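Local atomic coordinates of probable ABC transporter phosphite binding protein PhnD1 (Prochlorococcus marinus str. MIT 9301, PDB entry 5LQ8), a protein that binds inorganic phosphite strongly, and methylphosphonate and phosphate only very weakly, probably as the periplasmic solute-binding component of an ABC transporter. Residues G122-T127 with A152-S157; L60-G65 with V204-V209; S157-I162 with K177-N182. All coordinates share one frame; numbering follows the deposited sequence.

Contact 1 of 3, residues G122-T127 with A152-S157; sequences GSENST and AGFSGS. With GB (methylphosphonic acid ester group), chain B.
E124 lies across one face of the F154 ring. A bend in its chain at chi2 (89°) carries the CG methylene over the ring face: E124 CG is 3.9 Å from the F154 ring centroid, 22° off the ring normal, a CH-pi contact. The carboxylate then settles almost parallel to the ring, their planes 13° apart, and slips past it to the root of the side chain, where E124 CD is 3.6 Å from F154 CB. The same ring is met at its edge, in plane, by the carbonyl oxygen of G122, which also takes a CA-H...O contact from the backbone, G122 O to F154 CA 3.2 Å. The F121 ring meets that of F154, planes nearly parallel. The segment 122-127 is the turn between strand 119-121 and helix 127-139, one of the loops that carry the anion site in this periplasmic binding-protein fold. A type I turn runs from S123 to S126, and S123 OG adds an ST turn by accepting from N125 N at 3.1 Å. Past the turn, S126 is both helix N-cap, accepting from G129 N, and ligand donor, S126 OG lying 2.7 Å from GB O3 of the bound methylphosphonate. T127 holds a second oxygen by two hydrogen bonds, from T127 N to GB O1 at 2.7 Å, nearly straight, and from T127 OG1 to GB O1 at 2.8 Å.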
ATOM      1  N   GLY A 122      -9.149  -4.844   3.167  1.00 17.53           N
ATOM      2  CA  GLY A 122      -8.509  -4.911   1.856  1.00 15.71           C
ATOM      3  C   GLY A 122      -7.840  -6.254   1.621  1.00 17.00           C
ATOM      4  O   GLY A 122      -8.327  -7.276   2.066  1.00 19.12           O
ATOM      5  N   SER A 123      -6.705  -6.224   0.930  1.00 15.98           N
ATOM      6  CA  SER A 123      -5.918  -7.413   0.779  1.00 19.69           C
ATOM      7  C   SER A 123      -5.639  -8.043   2.132  1.00 17.72           C
ATOM      8  O   SER A 123      -5.352  -7.345   3.112  1.00 16.81           O
ATOM      9  CB  SER A 123      -4.618  -7.147   0.020  1.00 20.11           C
ATOM     10  OG  SER A 123      -3.783  -8.307   0.043  1.00 19.11           O
ATOM     11  N   GLU A 124      -5.664  -9.378   2.139  1.00 18.90           N
ATOM     12  CA  GLU A 124      -5.177 -10.135   3.292  1.00 19.45           C
ATOM     13  C   GLU A 124      -3.785  -9.671   3.766  1.00 18.36           C
ATOM     14  O   GLU A 124      -3.505  -9.732   4.949  1.00 18.64           O
ATOM     15  CB  GLU A 124      -5.082 -11.661   2.995  1.00 25.55           C
ATOM     16  CG  GLU A 124      -6.388 -12.407   2.791  1.00 35.44           C
ATOM     17  CD  GLU A 124      -6.877 -12.415   1.335  1.00 49.55           C
ATOM     18  OE1 GLU A 124      -6.350 -11.603   0.519  1.00 37.59           O
ATOM     19  OE2 GLU A 124      -7.801 -13.218   0.990  1.00 40.58           O
ATOM     20  N   ASN A 125      -2.949  -9.198   2.843  1.00 15.98           N
ATOM     21  CA  ASN A 125      -1.582  -8.749   3.100  1.00 17.23           C
ATOM     22  C   ASN A 125      -1.366  -7.243   3.104  1.00 17.17           C
ATOM     23  O   ASN A 125      -0.250  -6.781   2.998  1.00 16.30           O
ATOM     24  CB  ASN A 125      -0.598  -9.434   2.122  1.00 20.88           C
ATOM     25  CG  ASN A 125      -0.559 -10.910   2.375  1.00 28.01           C
ATOM     26  OD1 ASN A 125      -0.279 -11.330   3.481  1.00 29.55           O
ATOM     27  ND2 ASN A 125      -0.948 -11.686   1.396  1.00 37.50           N
ATOM     28  N   SER A 126      -2.451  -6.511   3.213  1.00 16.18           N
ATOM     29  CA  SER A 126      -2.419  -5.019   3.273  1.00 17.64           C
ATOM     30  C   SER A 126      -2.118  -4.544   4.662  1.00 18.13           C
ATOM     31  O   SER A 126      -2.638  -5.064   5.630  1.00 17.10           O
ATOM     32  CB  SER A 126      -3.760  -4.438   2.828  1.00 17.15           C
ATOM     33  OG  SER A 126      -3.745  -3.023   2.971  1.00 15.19           O
ATOM     34  N   THR A 127      -1.249  -3.537   4.733  1.00 11.89           N
ATOM     35  CA  THR A 127      -0.894  -2.880   5.985  1.00 14.02           C
ATOM     36  C   THR A 127      -2.050  -1.973   6.473  1.00 17.30           C
ATOM     37  O   THR A 127      -2.585  -2.116   7.571  1.00 17.72           O
ATOM     38  CB  THR A 127       0.359  -2.013   5.786  1.00 17.19           C
ATOM     39  OG1 THR A 127       1.329  -2.714   5.011  1.00 16.75           O
ATOM     40  CG2 THR A 127       1.009  -1.644   7.121  1.00 18.72           C
ATOM     41  N   ALA A 152     -14.548 -12.094   7.926  1.00 26.81           N
ATOM     42  CA  ALA A 152     -14.456 -10.793   7.304  1.00 23.77           C
ATOM     43  C   ALA A 152     -14.164 -10.985   5.852  1.00 20.53           C
ATOM     44  O   ALA A 152     -13.549 -11.964   5.439  1.00 25.46           O
ATOM     45  CB  ALA A 152     -13.336  -9.982   7.943  1.00 25.82           C
ATOM     46  N   GLY A 153     -14.601 -10.028   5.047  1.00 19.10           N
ATOM     47  CA  GLY A 153     -14.145  -9.951   3.675  1.00 19.08           C
ATOM     48  C   GLY A 153     -12.702  -9.444   3.561  1.00 16.84           C
ATOM     49  O   GLY A 153     -12.150  -8.818   4.455  1.00 18.99           O
ATOM     50  N   PHE A 154     -12.106  -9.772   2.429  1.00 18.48           N
ATOM     51  CA  PHE A 154     -10.772  -9.313   2.012  1.00 18.31           C
ATOM     52  C   PHE A 154     -10.960  -8.887   0.558  1.00 20.92           C
ATOM     53  O   PHE A 154     -11.009  -9.719  -0.338  1.00 21.74           O
ATOM     54  CB  PHE A 154      -9.732 -10.403   2.159  1.00 21.43           C
ATOM     55  CG  PHE A 154      -9.531 -10.809   3.578  1.00 17.77           C
ATOM     56  CD1 PHE A 154      -8.840  -9.981   4.482  1.00 20.18           C
ATOM     57  CD2 PHE A 154     -10.153 -11.963   4.075  1.00 22.92           C
ATOM     58  CE1 PHE A 154      -8.677 -10.340   5.797  1.00 22.84           C
ATOM     59  CE2 PHE A 154     -10.013 -12.288   5.401  1.00 26.76           C
ATOM     60  CZ  PHE A 154      -9.284 -11.489   6.263  1.00 25.17           C
ATOM     61  N   SER A 155     -11.024  -7.595   0.321  1.00 20.39           N
ATOM     62  CA  SER A 155     -11.410  -7.053  -0.998  1.00 23.37           C
ATOM     63  C   SER A 155     -10.262  -7.085  -2.011  1.00 23.94           C
ATOM     64  O   SER A 155     -10.470  -7.027  -3.211  1.00 23.02           O
ATOM     65  CB  SER A 155     -11.870  -5.616  -0.850  1.00 22.59           C
ATOM     66  OG  SER A 155     -10.731  -4.801  -0.693  1.00 20.20           O
ATOM     67  N   GLY A 156      -9.040  -7.140  -1.488  1.00 17.93           N
ATOM     68  CA  GLY A 156      -7.802  -7.135  -2.285  1.00 21.04           C
ATOM     69  C   GLY A 156      -7.204  -5.779  -2.666  1.00 17.41           C
ATOM     70  O   GLY A 156      -6.110  -5.687  -3.150  1.00 20.18           O
ATOM     71  N   SER A 157      -7.944  -4.699  -2.456  1.00 18.00           N
ATOM     72  CA  SER A 157      -7.436  -3.385  -2.830  1.00 20.68           C
ATOM     73  C   SER A 157      -8.249  -2.327  -2.103  1.00 17.53           C
ATOM     74  O   SER A 157      -9.413  -2.553  -1.713  1.00 21.06           O
ATOM     75  CB  SER A 157      -7.470  -3.180  -4.352  1.00 26.27           C
ATOM     76  OG  SER A 157      -8.635  -2.459  -4.751  1.00 23.22           O
TER
HETATM   77  P1   GB B 401      -0.818  -1.369   2.001  1.00 16.90           P
HETATM   78  O1   GB B 401       0.002  -2.528   2.563  1.00 17.65           O
HETATM   79  O2   GB B 401      -1.141  -0.323   3.091  1.00 16.26           O
HETATM   80  C1   GB B 401       0.266  -0.625   0.900  1.00 18.41           C
HETATM   81  O3   GB B 401      -2.066  -1.859   1.263  1.00 19.44           O

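Contact 2 of 3, residues L60-G65 with V204-V209; sequences LVWFGG and VDYHWV. With GB (methylphosphonic acid ester group), chain B.
W62 is wedged between W208 and Y206, its benzo edge turned to W208 and one face covered by Y206. Starting at the root, W62 CB sits over the six-membered ring of W208, 3.9 Å from its centroid. With CG anti to the backbone N (chi1 -178°), the indole reaches on so that W62 CE3 comes 3.5 Å from W208 NE1; the edge of the W62 six-membered ring points at the face of the W208 five-membered ring, planes 52° apart. The rest of the indole turns to Y206: W62 CZ2 is 3.4 Å from Y206 CB, which lies over the six-membered ring, and W62 NE1 is 3.3 Å from Y206 CD1. The five-membered ring of W62 and the Y206 ring are near parallel but slid apart. The backbones are paired antiparallel, V61 with V209 and F63 with H207 as hydrogen-bonded pairs of the six-stranded sheet. Beyond the strands, G65 N donates to D205 OD1 at 2.8 Å, which fixes the carboxylate, and H207 ND1 donates to D205 O from within the carbonyl plane. Y206 OH bonds D13. D205 OD2 stands 2.5 Å from GB O2, so close that one of these two acid groups probably carries a proton for the other.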
ATOM      1  N   LEU A  60      12.507  -3.966  -8.834  1.00 21.49           N
ATOM      2  CA  LEU A  60      12.233  -2.737  -8.089  1.00 18.85           C
ATOM      3  C   LEU A  60      10.736  -2.632  -7.884  1.00 20.38           C
ATOM      4  O   LEU A  60      10.000  -2.554  -8.856  1.00 20.04           O
ATOM      5  CB  LEU A  60      12.750  -1.520  -8.812  1.00 21.68           C
ATOM      6  CG  LEU A  60      12.387  -0.164  -8.249  1.00 20.11           C
ATOM      7  CD1 LEU A  60      13.078   0.104  -6.892  1.00 19.82           C
ATOM      8  CD2 LEU A  60      12.694   0.952  -9.260  1.00 21.47           C
ATOM      9  N   VAL A  61      10.275  -2.663  -6.639  1.00 18.87           N
ATOM     10  CA  VAL A  61       8.836  -2.831  -6.368  1.00 19.49           C
ATOM     11  C   VAL A  61       8.384  -1.852  -5.312  1.00 17.83           C
ATOM     12  O   VAL A  61       9.054  -1.671  -4.292  1.00 17.77           O
ATOM     13  CB  VAL A  61       8.464  -4.308  -5.968  1.00 19.04           C
ATOM     14  CG1 VAL A  61       7.004  -4.473  -5.527  1.00 17.93           C
ATOM     15  CG2 VAL A  61       8.841  -5.339  -7.062  1.00 18.90           C
ATOM     16  N   TRP A  62       7.237  -1.237  -5.587  1.00 15.72           N
ATOM     17  CA  TRP A  62       6.487  -0.369  -4.666  1.00 14.73           C
ATOM     18  C   TRP A  62       5.613  -1.260  -3.794  1.00 16.34           C
ATOM     19  O   TRP A  62       4.606  -1.837  -4.226  1.00 16.44           O
ATOM     20  CB  TRP A  62       5.649   0.603  -5.454  1.00 17.09           C
ATOM     21  CG  TRP A  62       4.865   1.599  -4.686  1.00 20.25           C
ATOM     22  CD1 TRP A  62       3.494   1.719  -4.667  1.00 19.21           C
ATOM     23  CD2 TRP A  62       5.362   2.660  -3.854  1.00 18.23           C
ATOM     24  NE1 TRP A  62       3.112   2.790  -3.898  1.00 21.45           N
ATOM     25  CE2 TRP A  62       4.241   3.374  -3.384  1.00 17.48           C
ATOM     26  CE3 TRP A  62       6.636   3.036  -3.417  1.00 21.13           C
ATOM     27  CZ2 TRP A  62       4.370   4.481  -2.525  1.00 21.18           C
ATOM     28  CZ3 TRP A  62       6.753   4.146  -2.590  1.00 24.57           C
ATOM     29  CH2 TRP A  62       5.613   4.839  -2.159  1.00 23.33           C
ATOM     30  N   PHE A  63       6.079  -1.453  -2.570  1.00 18.24           N
ATOM     31  CA  PHE A  63       5.501  -2.369  -1.608  1.00 16.32           C
ATOM     32  C   PHE A  63       4.777  -1.592  -0.510  1.00 17.99           C
ATOM     33  O   PHE A  63       5.078  -0.389  -0.228  1.00 17.81           O
ATOM     34  CB  PHE A  63       6.549  -3.252  -0.899  1.00 17.43           C
ATOM     35  CG  PHE A  63       6.914  -4.490  -1.621  1.00 17.44           C
ATOM     36  CD1 PHE A  63       5.972  -5.477  -1.851  1.00 15.49           C
ATOM     37  CD2 PHE A  63       8.233  -4.681  -2.077  1.00 17.70           C
ATOM     38  CE1 PHE A  63       6.361  -6.675  -2.529  1.00 16.33           C
ATOM     39  CE2 PHE A  63       8.602  -5.823  -2.769  1.00 16.55           C
ATOM     40  CZ  PHE A  63       7.653  -6.833  -3.006  1.00 18.20           C
ATOM     41  N   GLY A  64       3.828  -2.250   0.134  1.00 15.23           N
ATOM     42  CA  GLY A  64       3.320  -1.802   1.403  1.00 19.54           C
ATOM     43  C   GLY A  64       4.245  -2.209   2.519  1.00 16.07           C
ATOM     44  O   GLY A  64       5.234  -2.872   2.309  1.00 17.68           O
ATOM     45  N   GLY A  65       3.938  -1.746   3.720  1.00 17.89           N
ATOM     46  CA  GLY A  65       4.758  -2.115   4.868  1.00 17.86           C
ATOM     47  C   GLY A  65       4.897  -3.613   5.058  1.00 17.07           C
ATOM     48  O   GLY A  65       6.012  -4.139   5.104  1.00 17.54           O
ATOM     49  N   VAL A 204       4.075   3.123   9.886  1.00 23.31           N
ATOM     50  CA  VAL A 204       4.858   3.243   8.637  1.00 23.26           C
ATOM     51  C   VAL A 204       4.215   2.370   7.560  1.00 22.04           C
ATOM     52  O   VAL A 204       3.687   1.276   7.850  1.00 24.21           O
ATOM     53  CB  VAL A 204       6.333   2.797   8.814  0.50 28.52           C
ATOM     54  CG1 VAL A 204       6.475   1.312   9.065  0.50 33.05           C
ATOM     55  CG2 VAL A 204       7.192   3.195   7.628  0.50 44.04           C
ATOM     56  N   ASP A 205       4.328   2.785   6.313  1.00 20.89           N
ATOM     57  CA  ASP A 205       3.734   1.956   5.235  1.00 18.70           C
ATOM     58  C   ASP A 205       4.579   1.780   3.963  1.00 17.78           C
ATOM     59  O   ASP A 205       5.555   0.974   3.923  1.00 19.14           O
ATOM     60  CB  ASP A 205       2.291   2.424   4.960  1.00 20.37           C
ATOM     61  CG  ASP A 205       1.449   1.356   4.224  1.00 20.64           C
ATOM     62  OD1 ASP A 205       2.034   0.363   3.770  1.00 18.31           O
ATOM     63  OD2 ASP A 205       0.216   1.515   4.120  1.00 16.07           O
ATOM     64  N   TYR A 206       4.228   2.518   2.917  1.00 17.53           N
ATOM     65  CA  TYR A 206       4.767   2.205   1.583  1.00 21.64           C
ATOM     66  C   TYR A 206       6.274   2.452   1.480  1.00 23.63           C
ATOM     67  O   TYR A 206       6.818   3.363   2.088  1.00 22.13           O
ATOM     68  CB  TYR A 206       4.081   2.966   0.478  1.00 21.01           C
ATOM     69  CG  TYR A 206       2.633   2.613   0.252  1.00 19.61           C
ATOM     70  CD1 TYR A 206       2.265   1.889  -0.872  1.00 22.46           C
ATOM     71  CD2 TYR A 206       1.619   3.077   1.092  1.00 20.42           C
ATOM     72  CE1 TYR A 206       0.935   1.590  -1.099  1.00 22.22           C
ATOM     73  CE2 TYR A 206       0.286   2.778   0.857  1.00 24.09           C
ATOM     74  CZ  TYR A 206      -0.048   2.040  -0.250  1.00 28.99           C
ATOM     75  OH  TYR A 206      -1.349   1.690  -0.513  1.00 29.22           O
ATOM     76  N   HIS A 207       6.928   1.628   0.677  1.00 19.82           N
ATOM     77  CA  HIS A 207       8.302   1.809   0.323  1.00 20.52           C
ATOM     78  C   HIS A 207       8.721   1.052  -0.900  1.00 18.48           C
ATOM     79  O   HIS A 207       8.157   0.008  -1.228  1.00 19.23           O
ATOM     80  CB  HIS A 207       9.244   1.472   1.457  1.00 22.97           C
ATOM     81  CG  HIS A 207       9.121   0.089   1.984  1.00 18.42           C
ATOM     82  ND1 HIS A 207       8.004  -0.360   2.658  1.00 20.40           N
ATOM     83  CD2 HIS A 207      10.007  -0.933   1.992  1.00 17.75           C
ATOM     84  CE1 HIS A 207       8.202  -1.612   3.040  1.00 23.93           C
ATOM     85  NE2 HIS A 207       9.404  -1.982   2.652  1.00 23.68           N
ATOM     86  N   TRP A 208       9.723   1.604  -1.570  1.00 17.65           N
ATOM     87  CA  TRP A 208      10.401   0.955  -2.667  1.00 19.66           C
ATOM     88  C   TRP A 208      11.462   0.028  -2.159  1.00 20.57           C
ATOM     89  O   TRP A 208      12.237   0.371  -1.280  1.00 21.02           O
ATOM     90  CB  TRP A 208      11.088   1.981  -3.589  1.00 19.39           C
ATOM     91  CG  TRP A 208      10.229   2.820  -4.458  1.00 20.75           C
ATOM     92  CD1 TRP A 208       9.916   4.116  -4.277  1.00 23.39           C
ATOM     93  CD2 TRP A 208       9.600   2.418  -5.675  1.00 16.40           C
ATOM     94  NE1 TRP A 208       9.142   4.559  -5.311  1.00 21.42           N
ATOM     95  CE2 TRP A 208       8.932   3.522  -6.181  1.00 19.91           C
ATOM     96  CE3 TRP A 208       9.526   1.211  -6.366  1.00 18.04           C
ATOM     97  CZ2 TRP A 208       8.211   3.463  -7.365  1.00 20.62           C
ATOM     98  CZ3 TRP A 208       8.805   1.166  -7.584  1.00 23.02           C
ATOM     99  CH2 TRP A 208       8.157   2.269  -8.037  1.00 25.09           C
ATOM    100  N   VAL A 209      11.495  -1.152  -2.749  1.00 17.79           N
ATOM    101  CA  VAL A 209      12.486  -2.174  -2.464  1.00 21.09           C
ATOM    102  C   VAL A 209      13.152  -2.614  -3.767  1.00 20.51           C
ATOM    103  O   VAL A 209      12.480  -2.935  -4.756  1.00 20.59           O
ATOM    104  CB  VAL A 209      11.853  -3.391  -1.794  1.00 19.49           C
ATOM    105  CG1 VAL A 209      12.928  -4.429  -1.451  1.00 21.31           C
ATOM    106  CG2 VAL A 209      11.023  -3.020  -0.569  1.00 20.01           C
TER
HETATM  107  P1   GB B 401      -0.818  -1.369   2.001  1.00 16.90           P
HETATM  108  O1   GB B 401       0.002  -2.528   2.563  1.00 17.65           O
HETATM  109  O2   GB B 401      -1.141  -0.323   3.091  1.00 16.26           O
HETATM  110  C1   GB B 401       0.266  -0.625   0.900  1.00 18.41           C
HETATM  111  O3   GB B 401      -2.066  -1.859   1.263  1.00 19.44           O

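Contact 3 of 3, residues S157-I162 with K177-N182; sequences SHDATI and KQVWEN. With GB (methylphosphonic acid ester group), chain B.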
ATOM      1  N   SER A 157      -7.944  -4.699  -2.456  1.00 18.00           N
ATOM      2  CA  SER A 157      -7.436  -3.385  -2.830  1.00 20.68           C
ATOM      3  C   SER A 157      -8.249  -2.327  -2.103  1.00 17.53           C
ATOM      4  O   SER A 157      -9.413  -2.553  -1.713  1.00 21.06           O
ATOM      5  CB  SER A 157      -7.470  -3.180  -4.352  1.00 26.27           C
ATOM      6  OG  SER A 157      -8.635  -2.459  -4.751  1.00 23.22           O
ATOM      7  N   HIS A 158      -7.648  -1.145  -1.977  1.00 18.50           N
ATOM      8  CA  HIS A 158      -8.353  -0.041  -1.312  1.00 15.94           C
ATOM      9  C   HIS A 158      -9.521   0.503  -2.111  1.00 19.78           C
ATOM     10  O   HIS A 158     -10.541   0.889  -1.545  1.00 20.49           O
ATOM     11  CB  HIS A 158      -7.365   1.073  -0.908  1.00 18.88           C
ATOM     12  CG  HIS A 158      -6.249   0.556  -0.068  1.00 18.52           C
ATOM     13  ND1 HIS A 158      -6.469  -0.023   1.156  1.00 22.08           N
ATOM     14  CD2 HIS A 158      -4.925   0.425  -0.323  1.00 19.84           C
ATOM     15  CE1 HIS A 158      -5.325  -0.470   1.631  1.00 18.46           C
ATOM     16  NE2 HIS A 158      -4.373  -0.244   0.752  1.00 15.87           N
ATOM     17  N   ASP A 159      -9.355   0.531  -3.427  1.00 19.81           N
ATOM     18  CA  ASP A 159     -10.482   0.918  -4.294  1.00 20.05           C
ATOM     19  C   ASP A 159     -11.640  -0.087  -4.189  1.00 24.55           C
ATOM     20  O   ASP A 159     -12.813   0.279  -4.148  1.00 19.96           O
ATOM     21  CB  ASP A 159     -10.045   1.088  -5.759  1.00 23.27           C
ATOM     22  CG  ASP A 159      -9.337   2.409  -6.028  1.00 24.95           C
ATOM     23  OD1 ASP A 159      -9.498   3.409  -5.263  1.00 27.65           O
ATOM     24  OD2 ASP A 159      -8.604   2.412  -7.031  1.00 27.33           O
ATOM     25  N   ALA A 160     -11.279  -1.368  -4.096  1.00 19.26           N
ATOM     26  CA  ALA A 160     -12.299  -2.437  -3.992  1.00 22.97           C
ATOM     27  C   ALA A 160     -13.074  -2.415  -2.667  1.00 21.32           C
ATOM     28  O   ALA A 160     -14.269  -2.658  -2.623  1.00 22.20           O
ATOM     29  CB  ALA A 160     -11.704  -3.798  -4.254  1.00 19.51           C
ATOM     30  N   THR A 161     -12.376  -2.044  -1.585  1.00 17.27           N
ATOM     31  CA  THR A 161     -13.039  -1.857  -0.312  1.00 14.98           C
ATOM     32  C   THR A 161     -14.099  -0.753  -0.347  1.00 22.45           C
ATOM     33  O   THR A 161     -15.211  -0.912   0.099  1.00 19.68           O
ATOM     34  CB  THR A 161     -11.993  -1.526   0.764  1.00 17.31           C
ATOM     35  OG1 THR A 161     -11.041  -2.622   0.843  1.00 18.33           O
ATOM     36  CG2 THR A 161     -12.649  -1.277   2.091  1.00 20.72           C
ATOM     37  N   ILE A 162     -13.694   0.368  -0.901  1.00 21.78           N
ATOM     38  CA  ILE A 162     -14.618   1.500  -1.043  1.00 19.14           C
ATOM     39  C   ILE A 162     -15.861   1.050  -1.837  1.00 22.36           C
ATOM     40  O   ILE A 162     -17.001   1.282  -1.455  1.00 21.19           O
ATOM     41  CB  ILE A 162     -13.910   2.689  -1.740  1.00 19.79           C
ATOM     42  CG1 ILE A 162     -12.931   3.324  -0.770  1.00 24.69           C
ATOM     43  CG2 ILE A 162     -14.946   3.719  -2.242  1.00 24.44           C
ATOM     44  CD1 ILE A 162     -12.081   4.435  -1.385  1.00 36.47           C
ATOM     45  N   LYS A 177      -5.950   5.764   4.191  1.00 29.76           N
ATOM     46  CA  LYS A 177      -6.589   7.117   4.398  1.00 28.53           C
ATOM     47  C   LYS A 177      -6.401   8.022   3.183  1.00 28.82           C
ATOM     48  O   LYS A 177      -7.311   8.737   2.785  1.00 35.11           O
ATOM     49  CB  LYS A 177      -6.031   7.835   5.624  1.00 29.12           C
ATOM     50  CG  LYS A 177      -6.554   9.273   5.832  1.00 34.84           C
ATOM     51  CD  LYS A 177      -6.427   9.640   7.303  1.00 42.47           C
ATOM     52  CE  LYS A 177      -6.741  11.103   7.587  1.00 73.38           C
ATOM     53  NZ  LYS A 177      -5.608  12.001   7.237  1.00 43.99           N
ATOM     54  N   GLN A 178      -5.204   7.997   2.627  1.00 28.58           N
ATOM     55  CA  GLN A 178      -4.863   8.774   1.413  1.00 36.50           C
ATOM     56  C   GLN A 178      -5.818   8.405   0.258  1.00 52.50           C
ATOM     57  O   GLN A 178      -6.423   9.268  -0.340  1.00 36.38           O
ATOM     58  CB  GLN A 178      -3.373   8.605   1.035  1.00 52.92           C
ATOM     59  CG  GLN A 178      -2.941   9.273  -0.262  1.00 45.17           C
ATOM     60  CD  GLN A 178      -2.446  10.691  -0.073  1.00 47.08           C
ATOM     61  OE1 GLN A 178      -1.365  10.904   0.462  1.00 61.04           O
ATOM     62  NE2 GLN A 178      -3.212  11.663  -0.558  1.00 57.07           N
ATOM     63  N   VAL A 179      -5.984   7.115   0.004  1.00 35.18           N
ATOM     64  CA  VAL A 179      -6.873   6.633  -1.062  1.00 35.84           C
ATOM     65  C   VAL A 179      -8.331   7.099  -0.822  1.00 35.19           C
ATOM     66  O   VAL A 179      -9.016   7.517  -1.750  1.00 41.84           O
ATOM     67  CB  VAL A 179      -6.811   5.104  -1.228  1.00 31.47           C
ATOM     68  CG1 VAL A 179      -7.926   4.587  -2.142  1.00 33.82           C
ATOM     69  CG2 VAL A 179      -5.458   4.694  -1.800  1.00 34.90           C
ATOM     70  N   TRP A 180      -8.780   7.011   0.418  1.00 26.90           N
ATOM     71  CA  TRP A 180     -10.110   7.492   0.825  1.00 29.82           C
ATOM     72  C   TRP A 180     -10.280   8.998   0.492  1.00 39.85           C
ATOM     73  O   TRP A 180     -11.170   9.397  -0.270  1.00 35.09           O
ATOM     74  CB  TRP A 180     -10.312   7.248   2.311  1.00 39.30           C
ATOM     75  CG  TRP A 180     -11.360   8.036   2.952  1.00 37.90           C
ATOM     76  CD1 TRP A 180     -11.187   9.055   3.860  1.00 37.48           C
ATOM     77  CD2 TRP A 180     -12.770   7.899   2.758  1.00 36.52           C
ATOM     78  NE1 TRP A 180     -12.425   9.563   4.243  1.00 39.54           N
ATOM     79  CE2 TRP A 180     -13.405   8.863   3.586  1.00 41.28           C
ATOM     80  CE3 TRP A 180     -13.563   7.043   1.977  1.00 37.60           C
ATOM     81  CZ2 TRP A 180     -14.796   8.993   3.648  1.00 48.44           C
ATOM     82  CZ3 TRP A 180     -14.968   7.177   2.039  1.00 37.51           C
ATOM     83  CH2 TRP A 180     -15.558   8.149   2.863  1.00 50.32           C
ATOM     84  N   GLU A 181      -9.407   9.812   1.056  1.00 53.80           N
ATOM     85  CA  GLU A 181      -9.446  11.303   0.857  1.00 60.92           C
ATOM     86  C   GLU A 181      -9.340  11.685  -0.620  1.00 43.07           C
ATOM     87  O   GLU A 181      -9.998  12.610  -1.094  1.00 66.09           O
ATOM     88  CB  GLU A 181      -8.318  11.998   1.623  1.00 41.72           C
ATOM     89  CG  GLU A 181      -8.483  11.958   3.133  1.00 49.86           C
ATOM     90  CD  GLU A 181      -7.324  12.588   3.878  1.00 60.51           C
ATOM     91  OE1 GLU A 181      -6.258  12.838   3.267  1.00127.11           O
ATOM     92  OE2 GLU A 181      -7.486  12.860   5.087  1.00 71.18           O
ATOM     93  N   ASN A 182      -8.466  10.973  -1.304  1.00 39.50           N
ATOM     94  CA  ASN A 182      -8.353  10.963  -2.772  1.00 49.79           C
ATOM     95  C   ASN A 182      -9.727  10.868  -3.456  1.00 75.57           C
ATOM     96  O   ASN A 182     -10.099  11.701  -4.265  1.00 63.76           O
ATOM     97  CB  ASN A 182      -7.499   9.773  -3.229  1.00 79.44           C
ATOM     98  CG  ASN A 182      -6.596  10.099  -4.385  1.00 67.94           C
ATOM     99  OD1 ASN A 182      -7.020  10.712  -5.362  1.00 97.91           O
ATOM    100  ND2 ASN A 182      -5.341   9.653  -4.298  1.00 54.85           N
TER
HETATM  101  P1   GB B 401      -0.818  -1.369   2.001  1.00 16.90           P
HETATM  102  O1   GB B 401       0.002  -2.528   2.563  1.00 17.65           O
HETATM  103  O2   GB B 401      -1.141  -0.323   3.091  1.00 16.26           O
HETATM  104  C1   GB B 401       0.266  -0.625   0.900  1.00 18.41           C
HETATM  105  O3   GB B 401      -2.066  -1.859   1.263  1.00 19.44           O
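The contact joins the first turns of helices 158-167 and 177-186, which precede and follow strand 172-176 in the alpha/beta lobe, and the former begins at the ligand site. The short segments cross at 56°, their axes 10.1 Å apart at the closest, and the meeting is small: V179 is the residue of helix 177-186 that makes most contacts. With its CG1 anti to the backbone N, V179 sends that methyl toward the other helix, where V179 CG1 is 3.8 Å from H158 CB. The same methyl lies 3.7 Å from D159 OD1, the two side chains crossing at about a right angle, and 4.2 Å from I162 CD1. I162 also passes the backbone of W180, with I162 CD1 to W180 CA 4.3 Å, while L175 of strand 172-176 touches both side chains. D159 keeps its polar end busy with its neighbours: OD2 accepts from N15 N, and OD1 takes a weak bond from N183. At the head of the helix, S157 is the N-cap, S157 OG accepting from A160 N at 2.9 Å. The backbone puts H158 CB against V179, and chi1 of -55°, with CG beside the backbone N, swings the ring away from V179 to the ligand. The ring meets the ligand edge-on, phosphorus in its plane, and H158 NE2 donates to GB O3 over 2.9 Å at an N-H...O angle of 150°. That bond places a proton on NE2, and the N-terminal end of its helix, facing the ligand, probably adds to the pull on the anion.

In the fold
All three contacts converge on the bound methylphosphonate group, from the two lobes. Contact 2 lies in the lobe of the six-stranded sheet, contacts 1 and 3 in that of the five-stranded one, with the ligand in the cleft between. Contacts 1 and 3 have centres about 12 Å apart, share S157, and send S126 OG and H158 NE2 to the same ligand oxygen; S155 OG to T161 OG1, 2.7 Å, is a probable hydrogen bond between them. Across the cleft, contacts 1 and 2 have centres about 16 Å apart, and T127 OG1 packs 3.1 Å from G65 N. Contact 2 meets contact 3 where Y206 OH is 3.8 Å from H158 CD2.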